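Local structure of sugar-phosphate aldolase (1PVT) at residues Arg8-Val13 and Ile30-Asp35; Lys20-Ala25 and Glu205-Val210; Glu166-Lys169 and Val173-Gly176. The protein belongs to the class II aldolase and adducin family and has a fold in which helices pack around a mixed beta sheet. One frame throughout, in Å; residues are numbered along the deposited sequence.

Overall arrangement
All three contacts belong to one alpha-beta fold of the AraD-like clan, in which helices pack around a mixed sheet. Contact 1 joins helix 2-19 to strand 28-34; contact 2 sets the turn that links those same two elements against helix 203-224. Their segments alternate along the chain, their centres are about 13 Å apart, and they meet where Val13 CG1 lies 3.9 Å from Tyr207 CB, so helices 2-19 and 203-224 pack against each other there. Contact 3, a local loop-helix contact at the surface, comes between the two segments of contact 2 in sequence; its centre is about 23 Å from that of contact 1 and about 21 Å from that of contact 2, across the chain's centre.

Contact 1: residues Arg8-Val13 and Ile30-Asp35; sequences REIQKV and ISVRLD
Ile10 and Val13, one helical turn apart, are the residues of 8-13 that meet the strand, pressing on Ile30 and Val32. In Ile10, CG1 lies beside the backbone N (chi1 -75°), and with chi2 extended at -174° the branch carries CD1 to 3.3 Å from Val32 CG2, shorter than usual for two methyls and at this resolution not to be read too finely. The same Val32 methyl sits 3.6 Å from Ile10 CG1, so it packs along the branch. The other branch, Ile10 CG2, faces Ile30 CD1 at 4.1 Å, and the two isoleucines pass each other in opposite directions. Farther along, Val13 CG1 touches this same Ile30 methyl at 3.9 Å, which places the tip of Ile30 between the two helical residues. All four are buried, and the side-chain contacts are all apolar. The short axes run nearly antiparallel, at 157°, and approach to 9.9 Å, as for a helix lying on one face of a sheet. Ile10 also reaches Leu61 of the neighbouring strand 58-63 and Ile79 of strand 79-84 beyond it, Val203 of helix 203-224 touches Val13 and Ile30, and on the strand's other face Ser31 hydrogen-bonds to His106 and His110 of helix 103-115.

Contact 2: residues Lys20-Ala25 and Glu205-Val210; sequences KGLSEA and EAYDRV
Leu22 and Tyr207 form the tight part of this contact, where the turn after helix 2-19 meets helix 203-224. The two side chains cross at about a right angle. One methyl, Leu22 CD1, does the touching: it is 3.4 Å from Tyr207 OH and 3.7 Å from Tyr207 CE1, so it rests obliquely against the hydroxyl end of the ring. The tyrosine gets there although its CB does not point at the turn. With CG anti to the backbone N (chi1 178°), the ring extends from the helix and delivers its phenol end to the loop. The second leucine methyl is more loosely placed, with Leu22 CD2 4.4 Å from Val210 CG1, one helical turn on from Tyr207. Leu22, Tyr207 and Val210 are all buried.

The solvent side belongs to Lys20, the first residue to leave helical geometry after helix 2-19. Its contact is made by methylenes: Lys20 CD is 3.4 Å from Tyr207 OH, and CG lies farther off at 4.1 Å from that same oxygen. A bend at chi3 (67°) turns the chain onward, and the ammonium forms a salt bridge with Glu211, the residue that follows 205-210. The phenol oxygen thus lies against carbon atoms of both Lys20 and Leu22, one exposed and one buried.

Leu22 O accepts a hydrogen bond from Thr126 OG1. This ties the turn to strand 122-126, where Thr126 touches Val210 and Val124 touches Ala206, while Leu17 and Trp16 of helix 2-19 pack against Tyr207.

Contact 3: residues Glu166-Lys169 and Val173-Gly176; sequences EFEK and VELG
Lys169 O, which lies alongside the Leu175 side chain, accepts a hydrogen bond from the hydroxyl of Ser172. The same Ser172 OG is bonded to Leu175 N, so one serine just ahead of helix 173-182 links the loop backbone to the first turn of the helix. This is a local loop-helix junction at the surface of the alpha-beta fold, following strand 163-165. Glu174 reaches back over the outer side of the loop. Its CG is anti to the backbone N (chi1 -176°), and a bend at chi2 spreads the carboxylate between two loop residues. Glu174 OE1 meets the methylenes of Glu168, 3.6 Å from CB, while Glu168 OE1 stays 5.8 Å from Glu174 OE1, like charges not in contact. Glu174 OE2 rests against the extended chain of Lys169, 3.6 Å from CE; Lys169 NZ is 4.1 Å from that oxygen, beyond a salt bridge, so any attraction is probably weak. Lys178 forms a long, weak ion pair with Glu174 and a salt bridge with Glu166, which also bridges to Lys182. The inner side is apolar. Phe167 is stacked on His194, and Leu175 CD2 comes obliquely to the Phe167 ring, 3.9 Å from Phe167 CE1 and 3.6 Å from Lys169 O.

Contact 1: residues Arg8-Val13 and Ile30-Asp35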
loop_
_atom_site.group_PDB
_atom_site.type_symbol
_atom_site.label_atom_id
_atom_site.label_comp_id
_atom_site.label_asym_id
_atom_site.label_seq_id
_atom_site.Cartn_x
_atom_site.Cartn_y
_atom_site.Cartn_z
ATOM N N ARG A 8 -9.985 12.738 -3.617
ATOM C CA ARG A 8 -9.038 13.807 -3.860
ATOM C C ARG A 8 -7.772 13.517 -3.066
ATOM O O ARG A 8 -6.666 13.748 -3.549
ATOM C CB ARG A 8 -9.646 15.154 -3.441
ATOM C CG ARG A 8 -10.621 15.721 -4.468
ATOM C CD ARG A 8 -11.749 16.527 -3.833
ATOM N NE ARG A 8 -12.735 16.969 -4.829
ATOM C CZ ARG A 8 -14.018 17.230 -4.563
ATOM N NH1 ARG A 8 -14.489 17.089 -3.326
ATOM N NH2 ARG A 8 -14.836 17.646 -5.530
ATOM N N GLU A 9 -7.940 12.981 -1.860
ATOM C CA GLU A 9 -6.808 12.668 -0.992
ATOM C C GLU A 9 -5.964 11.578 -1.609
ATOM O O GLU A 9 -4.742 11.538 -1.447
ATOM C CB GLU A 9 -7.292 12.216 0.379
ATOM C CG GLU A 9 -6.390 12.689 1.500
ATOM C CD GLU A 9 -6.495 11.818 2.742
ATOM O OE1 GLU A 9 -7.647 11.585 3.208
ATOM O OE2 GLU A 9 -5.424 11.374 3.246
ATOM N N ILE A 10 -6.632 10.678 -2.309
ATOM C CA ILE A 10 -5.946 9.599 -2.984
ATOM C C ILE A 10 -5.262 10.137 -4.231
ATOM O O ILE A 10 -4.095 9.837 -4.484
ATOM C CB ILE A 10 -6.928 8.497 -3.398
ATOM C CG1 ILE A 10 -7.321 7.692 -2.154
ATOM C CG2 ILE A 10 -6.321 7.622 -4.525
ATOM C CD1 ILE A 10 -8.195 6.467 -2.447
ATOM N N GLN A 11 -5.992 10.925 -5.015
ATOM C CA GLN A 11 -5.445 11.494 -6.236
ATOM C C GLN A 11 -4.215 12.339 -5.955
ATOM O O GLN A 11 -3.223 12.264 -6.682
ATOM C CB GLN A 11 -6.501 12.326 -6.935
ATOM C CG GLN A 11 -7.576 11.484 -7.559
ATOM C CD GLN A 11 -8.532 12.308 -8.389
ATOM O OE1 GLN A 11 -9.281 13.132 -7.858
ATOM N NE2 GLN A 11 -8.507 12.101 -9.704
ATOM N N LYS A 12 -4.278 13.136 -4.896
ATOM C CA LYS A 12 -3.152 13.974 -4.518
ATOM C C LYS A 12 -1.922 13.101 -4.261
ATOM O O LYS A 12 -0.826 13.416 -4.717
ATOM C CB LYS A 12 -3.504 14.798 -3.279
ATOM C CG LYS A 12 -2.361 15.650 -2.751
ATOM C CD LYS A 12 -2.822 16.618 -1.658
ATOM C CE LYS A 12 -1.633 17.349 -1.010
ATOM N NZ LYS A 12 -0.831 18.151 -1.988
ATOM N N VAL A 13 -2.104 11.996 -3.544
ATOM C CA VAL A 13 -0.996 11.075 -3.256
ATOM C C VAL A 13 -0.453 10.429 -4.538
ATOM O O VAL A 13 0.757 10.242 -4.683
ATOM C CB VAL A 13 -1.440 9.961 -2.256
ATOM C CG1 VAL A 13 -0.449 8.784 -2.275
ATOM C CG2 VAL A 13 -1.559 10.551 -0.844
ATOM N N ILE A 30 -3.163 1.985 -4.569
ATOM C CA ILE A 30 -3.538 2.583 -3.300
ATOM C C ILE A 30 -4.888 2.015 -2.926
ATOM O O ILE A 30 -5.665 1.643 -3.798
ATOM C CB ILE A 30 -3.680 4.113 -3.441
ATOM C CG1 ILE A 30 -2.366 4.713 -3.977
ATOM C CG2 ILE A 30 -4.095 4.718 -2.099
ATOM C CD1 ILE A 30 -2.450 6.169 -4.364
ATOM N N SER A 31 -5.170 1.938 -1.634
ATOM C CA SER A 31 -6.463 1.428 -1.174
ATOM C C SER A 31 -6.844 2.048 0.172
ATOM O O SER A 31 -6.046 2.074 1.127
ATOM C CB SER A 31 -6.446 -0.105 -1.053
ATOM O OG SER A 31 -5.610 -0.537 0.019
ATOM N N VAL A 32 -8.068 2.561 0.239
ATOM C CA VAL A 32 -8.551 3.178 1.464
ATOM C C VAL A 32 -9.862 2.518 1.860
ATOM O O VAL A 32 -10.736 2.276 1.020
ATOM C CB VAL A 32 -8.781 4.708 1.287
ATOM C CG1 VAL A 32 -9.043 5.368 2.652
ATOM C CG2 VAL A 32 -7.572 5.338 0.609
ATOM N N ARG A 33 -9.988 2.231 3.149
ATOM C CA ARG A 33 -11.182 1.595 3.674
ATOM C C ARG A 33 -12.151 2.646 4.183
ATOM O O ARG A 33 -11.824 3.428 5.072
ATOM C CB ARG A 33 -10.788 0.632 4.797
ATOM C CG ARG A 33 -11.942 -0.081 5.457
ATOM C CD ARG A 33 -11.462 -1.350 6.135
ATOM N NE ARG A 33 -10.241 -1.151 6.919
ATOM C CZ ARG A 33 -10.197 -0.620 8.136
ATOM N NH1 ARG A 33 -11.308 -0.222 8.736
ATOM N NH2 ARG A 33 -9.035 -0.499 8.758
ATOM N N LEU A 34 -13.336 2.680 3.589
ATOM C CA LEU A 34 -14.365 3.620 4.001
ATOM C C LEU A 34 -15.080 3.049 5.225
ATOM O O LEU A 34 -15.394 1.854 5.281
ATOM C CB LEU A 34 -15.360 3.836 2.860
ATOM C CG LEU A 34 -15.166 5.056 1.958
ATOM C CD1 LEU A 34 -13.758 5.606 2.113
ATOM C CD2 LEU A 34 -15.470 4.671 0.510
ATOM N N ASP A 35 -15.333 3.910 6.205
ATOM C CA ASP A 35 -16.004 3.528 7.451
ATOM C C ASP A 35 -17.528 3.402 7.303
ATOM O O ASP A 35 -18.098 2.317 7.445
ATOM C CB ASP A 35 -15.671 4.568 8.523
ATOM C CG ASP A 35 -15.585 5.977 7.953
ATOM O OD1 ASP A 35 -14.683 6.238 7.120
ATOM O OD2 ASP A 35 -16.425 6.822 8.326
#

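Contact 2: residues Lys20-Ala25 and Glu205-Val210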
loop_
_atom_site.group_PDB
_atom_site.type_symbol
_atom_site.label_atom_id
_atom_site.label_comp_id
_atom_site.label_asym_id
_atom_site.label_seq_id
_atom_site.Cartn_x
_atom_site.Cartn_y
_atom_site.Cartn_z
ATOM N N LYS A 20 7.580 12.416 -7.782
ATOM C CA LYS A 20 8.831 12.157 -7.091
ATOM C C LYS A 20 9.426 10.842 -7.538
ATOM O O LYS A 20 10.393 10.355 -6.959
ATOM C CB LYS A 20 8.628 12.192 -5.582
ATOM C CG LYS A 20 8.217 13.569 -5.125
ATOM C CD LYS A 20 8.154 13.698 -3.622
ATOM C CE LYS A 20 9.527 13.588 -3.002
ATOM N NZ LYS A 20 9.481 13.756 -1.525
ATOM N N GLY A 21 8.841 10.274 -8.584
ATOM C CA GLY A 21 9.355 9.034 -9.128
ATOM C C GLY A 21 9.186 7.809 -8.260
ATOM O O GLY A 21 9.653 6.716 -8.604
ATOM N N LEU A 22 8.520 7.973 -7.129
ATOM C CA LEU A 22 8.290 6.852 -6.236
ATOM C C LEU A 22 7.524 5.717 -6.934
ATOM O O LEU A 22 7.660 4.550 -6.578
ATOM C CB LEU A 22 7.536 7.351 -5.013
ATOM C CG LEU A 22 8.415 8.271 -4.165
ATOM C CD1 LEU A 22 7.607 9.013 -3.089
ATOM C CD2 LEU A 22 9.486 7.411 -3.541
ATOM N N SER A 23 6.730 6.053 -7.944
ATOM C CA SER A 23 5.978 5.033 -8.663
ATOM C C SER A 23 6.109 5.217 -10.184
ATOM O O SER A 23 6.028 6.338 -10.693
ATOM C CB SER A 23 4.515 5.091 -8.244
ATOM O OG SER A 23 3.863 3.905 -8.635
ATOM N N GLU A 24 6.317 4.117 -10.907
ATOM C CA GLU A 24 6.472 4.175 -12.361
ATOM C C GLU A 24 5.604 3.187 -13.124
ATOM O O GLU A 24 5.249 2.129 -12.609
ATOM C CB GLU A 24 7.929 3.936 -12.745
ATOM C CG GLU A 24 8.804 5.171 -12.656
ATOM C CD GLU A 24 10.210 4.920 -13.175
ATOM O OE1 GLU A 24 10.955 5.905 -13.396
ATOM O OE2 GLU A 24 10.568 3.733 -13.361
ATOM N N ALA A 25 5.288 3.523 -14.367
ATOM C CA ALA A 25 4.458 2.654 -15.170
ATOM C C ALA A 25 3.156 2.507 -14.401
ATOM O O ALA A 25 2.589 3.495 -13.945
ATOM C CB ALA A 25 5.129 1.308 -15.333
ATOM N N GLU A 205 -0.900 9.717 5.259
ATOM C CA GLU A 205 0.035 9.220 6.262
ATOM C C GLU A 205 0.815 8.024 5.711
ATOM O O GLU A 205 2.012 7.880 5.977
ATOM C CB GLU A 205 -0.706 8.826 7.544
ATOM C CG GLU A 205 0.195 8.175 8.598
ATOM C CD GLU A 205 -0.531 7.857 9.902
ATOM O OE1 GLU A 205 -0.744 8.787 10.714
ATOM O OE2 GLU A 205 -0.893 6.676 10.114
ATOM N N ALA A 206 0.138 7.165 4.948
ATOM C CA ALA A 206 0.799 6.016 4.350
ATOM C C ALA A 206 1.888 6.570 3.432
ATOM O O ALA A 206 3.043 6.167 3.525
ATOM C CB ALA A 206 -0.193 5.191 3.554
ATOM N N TYR A 207 1.519 7.506 2.559
ATOM C CA TYR A 207 2.480 8.116 1.646
ATOM C C TYR A 207 3.677 8.680 2.402
ATOM O O TYR A 207 4.819 8.557 1.961
ATOM C CB TYR A 207 1.840 9.248 0.853
ATOM C CG TYR A 207 2.825 9.941 -0.062
ATOM C CD1 TYR A 207 3.281 9.327 -1.217
ATOM C CD2 TYR A 207 3.345 11.184 0.257
ATOM C CE1 TYR A 207 4.225 9.928 -2.022
ATOM C CE2 TYR A 207 4.294 11.789 -0.546
ATOM C CZ TYR A 207 4.726 11.152 -1.680
ATOM O OH TYR A 207 5.675 11.734 -2.473
ATOM N N ASP A 208 3.410 9.319 3.532
ATOM C CA ASP A 208 4.472 9.893 4.348
ATOM C C ASP A 208 5.500 8.855 4.795
ATOM O O ASP A 208 6.681 9.163 4.942
ATOM C CB ASP A 208 3.876 10.569 5.583
ATOM C CG ASP A 208 3.574 12.025 5.351
ATOM O OD1 ASP A 208 3.275 12.381 4.194
ATOM O OD2 ASP A 208 3.627 12.807 6.323
ATOM N N ARG A 209 5.060 7.628 5.028
ATOM C CA ARG A 209 5.992 6.600 5.462
ATOM C C ARG A 209 6.816 6.070 4.291
ATOM O O ARG A 209 7.950 5.644 4.474
ATOM C CB ARG A 209 5.239 5.471 6.150
ATOM C CG ARG A 209 4.444 5.902 7.376
ATOM C CD ARG A 209 3.833 4.664 8.011
ATOM N NE ARG A 209 2.539 4.879 8.656
ATOM C CZ ARG A 209 2.380 5.223 9.924
ATOM N NH1 ARG A 209 3.438 5.400 10.702
ATOM N NH2 ARG A 209 1.160 5.358 10.413
ATOM N N VAL A 210 6.247 6.087 3.091
ATOM C CA VAL A 210 6.984 5.644 1.920
ATOM C C VAL A 210 8.141 6.616 1.772
ATOM O O VAL A 210 9.302 6.218 1.787
ATOM C CB VAL A 210 6.133 5.715 0.665
ATOM C CG1 VAL A 210 6.986 5.440 -0.544
ATOM C CG2 VAL A 210 5.021 4.712 0.751
#

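Contact 3: residues Glu166-Lys169 and Val173-Gly176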
loop_
_atom_site.group_PDB
_atom_site.type_symbol
_atom_site.label_atom_id
_atom_site.label_comp_id
_atom_site.label_asym_id
_atom_site.label_seq_id
_atom_site.Cartn_x
_atom_site.Cartn_y
_atom_site.Cartn_z
ATOM N N GLU A 166 8.620 -12.695 2.220
ATOM C CA GLU A 166 9.015 -13.523 1.081
ATOM C C GLU A 166 7.899 -13.469 0.040
ATOM O O GLU A 166 6.812 -14.020 0.237
ATOM C CB GLU A 166 9.249 -14.976 1.508
ATOM C CG GLU A 166 9.587 -15.181 2.985
ATOM C CD GLU A 166 8.377 -14.988 3.905
ATOM O OE1 GLU A 166 7.303 -15.568 3.610
ATOM O OE2 GLU A 166 8.502 -14.266 4.925
ATOM N N PHE A 167 8.183 -12.789 -1.065
ATOM C CA PHE A 167 7.234 -12.620 -2.154
ATOM C C PHE A 167 7.122 -13.896 -2.981
ATOM O O PHE A 167 8.111 -14.357 -3.554
ATOM C CB PHE A 167 7.696 -11.470 -3.050
ATOM C CG PHE A 167 6.605 -10.884 -3.902
ATOM C CD1 PHE A 167 5.898 -9.764 -3.475
ATOM C CD2 PHE A 167 6.281 -11.455 -5.130
ATOM C CE1 PHE A 167 4.883 -9.220 -4.261
ATOM C CE2 PHE A 167 5.268 -10.916 -5.921
ATOM C CZ PHE A 167 4.568 -9.796 -5.487
ATOM N N GLU A 168 5.916 -14.453 -3.055
ATOM C CA GLU A 168 5.695 -15.681 -3.814
ATOM C C GLU A 168 4.721 -15.481 -4.976
ATOM O O GLU A 168 5.091 -15.603 -6.147
ATOM C CB GLU A 168 5.149 -16.781 -2.895
ATOM C CG GLU A 168 5.984 -17.088 -1.647
ATOM C CD GLU A 168 7.304 -17.783 -1.952
ATOM O OE1 GLU A 168 7.320 -18.679 -2.823
ATOM O OE2 GLU A 168 8.321 -17.444 -1.303
ATOM N N LYS A 169 3.469 -15.182 -4.634
ATOM C CA LYS A 169 2.416 -14.981 -5.628
ATOM C C LYS A 169 1.923 -13.531 -5.651
ATOM O O LYS A 169 1.603 -12.960 -4.602
ATOM C CB LYS A 169 1.219 -15.898 -5.329
ATOM C CG LYS A 169 1.580 -17.353 -5.027
ATOM C CD LYS A 169 0.347 -18.162 -4.589
ATOM C CE LYS A 169 0.725 -19.579 -4.137
ATOM N NZ LYS A 169 -0.465 -20.408 -3.766
ATOM N N VAL A 173 -4.158 -14.014 -2.036
ATOM C CA VAL A 173 -4.690 -13.896 -0.693
ATOM C C VAL A 173 -3.551 -14.157 0.280
ATOM O O VAL A 173 -3.430 -13.508 1.320
ATOM C CB VAL A 173 -5.817 -14.919 -0.461
ATOM C CG1 VAL A 173 -5.959 -15.208 1.023
ATOM C CG2 VAL A 173 -7.137 -14.373 -1.016
ATOM N N GLU A 174 -2.715 -15.118 -0.094
ATOM C CA GLU A 174 -1.555 -15.537 0.691
ATOM C C GLU A 174 -0.672 -14.351 1.033
ATOM O O GLU A 174 -0.329 -14.115 2.198
ATOM C CB GLU A 174 -0.735 -16.541 -0.119
ATOM C CG GLU A 174 0.447 -17.137 0.615
ATOM C CD GLU A 174 1.606 -17.461 -0.320
ATOM O OE1 GLU A 174 2.418 -16.545 -0.596
ATOM O OE2 GLU A 174 1.698 -18.623 -0.790
ATOM N N LEU A 175 -0.291 -13.627 -0.012
ATOM C CA LEU A 175 0.551 -12.461 0.133
ATOM C C LEU A 175 -0.022 -11.628 1.278
ATOM O O LEU A 175 0.695 -11.229 2.201
ATOM C CB LEU A 175 0.554 -11.674 -1.184
ATOM C CG LEU A 175 1.487 -10.465 -1.311
ATOM C CD1 LEU A 175 2.917 -10.864 -0.952
ATOM C CD2 LEU A 175 1.412 -9.914 -2.730
ATOM N N GLY A 176 -1.331 -11.405 1.222
ATOM C CA GLY A 176 -1.993 -10.621 2.248
ATOM C C GLY A 176 -1.856 -11.237 3.622
ATOM O O GLY A 176 -1.339 -10.606 4.547
#